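Local coordinates for cDNA FLJ56608, highly similar to Homo sapiens chloride channel, calcium activated, family member 1 (CLCA1), mRNA (Homo sapiens, PDB 6PYO), which may mediate calcium-activated chloride conductance and regulate mucus production by goblet cells, and is represented here by its von Willebrand factor type A domain, at residues D14-M19 against G83-C88. Sequence-based numbering, arbitrary orientation.
Sequences DKSGSM and GGTSIC. With CA (calcium ion), chain C.
Ser16, Ser18 and Thr85 meet through a calcium ion, in the metal ion-dependent adhesion site (MIDAS) of this von Willebrand factor type A domain. The DKSGS run of segment 14-19, which begins on the last residue of strand 8-14, fits the DxSxS signature; segment 83-88, leading into helix 87-99, contributes the threonine. Calcium binds Ser16 OG at 2.3 Å, Ser18 OG at 2.1 Å and Thr85 OG1 at 2.1 Å, plus two waters. Ser18 OG lies roughly opposite Thr85 OG1, and Ser16 OG opposite one water, an octahedral pattern. Thr85 places OG1 beside its own backbone N (chi1 -58°), which turns the hydroxyl to the ion. Ser16 OG and Thr85 OG1, 3.1 Å apart, are joined through the metal, not by a hydrogen bond. Gly17 N donates to Gly83 O at 2.9 Å (162°). Asp14 OD1 accepts from Ser16 N, closing an Asx turn, and, on its syn lone pair, from Ser16 OG at 2.6 Å; OD2 bonds Thr113 OG1. Ser18 OG is hydrogen-bonded to Asp114 OD2, so both aspartates are second-shell residues that probably orient their serines. With three hydroxyl ligands and no carboxylate bound directly, these aspartates probably offset the ion's charge. Direct Thr85 coordination is consistent with the open, ligand-binding MIDAS form, in which the sixth direction, opposite the water near Asp14, could take a partner's acidic side chain.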
loop_
_atom_site.group_PDB
_atom_site.type_symbol
_atom_site.label_atom_id
_atom_site.label_comp_id
_atom_site.label_asym_id
_atom_site.label_seq_id
_atom_site.Cartn_x
_atom_site.Cartn_y
_atom_site.Cartn_z
ATOM N N ASP A 14 0.247 -6.572 -2.052
ATOM C CA ASP A 14 0.900 -7.617 -2.836
ATOM C C ASP A 14 -0.013 -8.833 -2.925
ATOM O O ASP A 14 -0.300 -9.476 -1.904
ATOM C CB ASP A 14 2.219 -7.937 -2.147
ATOM C CG ASP A 14 3.115 -8.859 -2.956
ATOM O OD1 ASP A 14 2.596 -9.603 -3.820
ATOM O OD2 ASP A 14 4.332 -8.828 -2.672
ATOM N N LYS A 15 -0.519 -9.131 -4.137
ATOM C CA LYS A 15 -1.292 -10.344 -4.371
ATOM C C LYS A 15 -0.538 -11.333 -5.272
ATOM O O LYS A 15 -1.169 -12.177 -5.924
ATOM C CB LYS A 15 -2.675 -10.025 -4.962
ATOM C CG LYS A 15 -2.613 -9.238 -6.280
ATOM C CD LYS A 15 -3.658 -9.643 -7.298
ATOM C CE LYS A 15 -3.651 -11.132 -7.614
ATOM N NZ LYS A 15 -2.713 -11.478 -8.720
ATOM N N SER A 16 0.793 -11.245 -5.324
ATOM C CA SER A 16 1.599 -12.069 -6.220
ATOM C C SER A 16 1.621 -13.515 -5.741
ATOM O O SER A 16 1.192 -13.835 -4.633
ATOM C CB SER A 16 3.013 -11.503 -6.320
ATOM O OG SER A 16 3.718 -11.567 -5.080
ATOM N N GLY A 17 2.171 -14.405 -6.587
ATOM C CA GLY A 17 2.120 -15.828 -6.280
ATOM C C GLY A 17 2.832 -16.211 -4.997
ATOM O O GLY A 17 2.391 -17.118 -4.285
ATOM N N SER A 18 3.962 -15.551 -4.695
ATOM C CA SER A 18 4.666 -15.846 -3.449
ATOM C C SER A 18 3.767 -15.654 -2.245
ATOM O O SER A 18 3.979 -16.289 -1.209
ATOM C CB SER A 18 5.910 -14.970 -3.269
ATOM O OG SER A 18 5.642 -13.580 -3.403
ATOM N N MET A 19 2.791 -14.751 -2.341
ATOM C CA MET A 19 1.904 -14.487 -1.220
ATOM C C MET A 19 1.013 -15.674 -0.906
ATOM O O MET A 19 0.401 -15.698 0.166
ATOM C CB MET A 19 1.071 -13.234 -1.520
ATOM C CG MET A 19 1.918 -11.970 -1.558
ATOM S SD MET A 19 2.621 -11.544 0.076
ATOM C CE MET A 19 1.134 -10.920 0.843
ATOM N N GLY A 83 0.546 -14.649 -9.967
ATOM C CA GLY A 83 1.216 -13.722 -10.852
ATOM C C GLY A 83 2.569 -13.332 -10.304
ATOM O O GLY A 83 3.028 -13.814 -9.264
ATOM N N GLY A 84 3.232 -12.466 -11.052
ATOM C CA GLY A 84 4.556 -12.035 -10.684
ATOM C C GLY A 84 4.500 -10.851 -9.739
ATOM O O GLY A 84 3.444 -10.424 -9.270
ATOM N N THR A 85 5.673 -10.304 -9.480
ATOM C CA THR A 85 5.876 -9.324 -8.435
ATOM C C THR A 85 6.483 -8.061 -9.027
ATOM O O THR A 85 7.535 -8.124 -9.664
ATOM C CB THR A 85 6.788 -9.860 -7.352
ATOM O OG1 THR A 85 6.227 -11.058 -6.801
ATOM C CG2 THR A 85 6.907 -8.807 -6.227
ATOM N N SER A 86 5.830 -6.906 -8.787
ATOM C CA SER A 86 6.461 -5.612 -9.059
ATOM C C SER A 86 5.962 -4.594 -8.019
ATOM O O SER A 86 4.932 -3.940 -8.204
ATOM C CB SER A 86 6.191 -5.150 -10.483
ATOM O OG SER A 86 6.763 -3.873 -10.706
ATOM N N ILE A 87 6.726 -4.456 -6.932
ATOM C CA ILE A 87 6.415 -3.421 -5.949
ATOM C C ILE A 87 6.340 -2.072 -6.638
ATOM O O ILE A 87 5.437 -1.265 -6.377
ATOM C CB ILE A 87 7.442 -3.429 -4.802
ATOM C CG1 ILE A 87 7.177 -4.664 -3.940
ATOM C CG2 ILE A 87 7.334 -2.123 -4.018
ATOM C CD1 ILE A 87 8.126 -4.860 -2.799
ATOM N N CYS A 88 7.273 -1.814 -7.558
ATOM C CA CYS A 88 7.352 -0.497 -8.171
ATOM C C CYS A 88 6.120 -0.192 -8.992
ATOM O O CYS A 88 5.650 0.952 -8.988
ATOM C CB CYS A 88 8.625 -0.364 -9.016
ATOM S SG CYS A 88 10.116 -0.087 -7.979
HETATM CA CA CA C . 5.978 -12.184 -4.985
HETATM O O HOH W 1 8.302 -12.762 -5.174
HETATM O O HOH W 2 6.136 -10.460 -3.372
#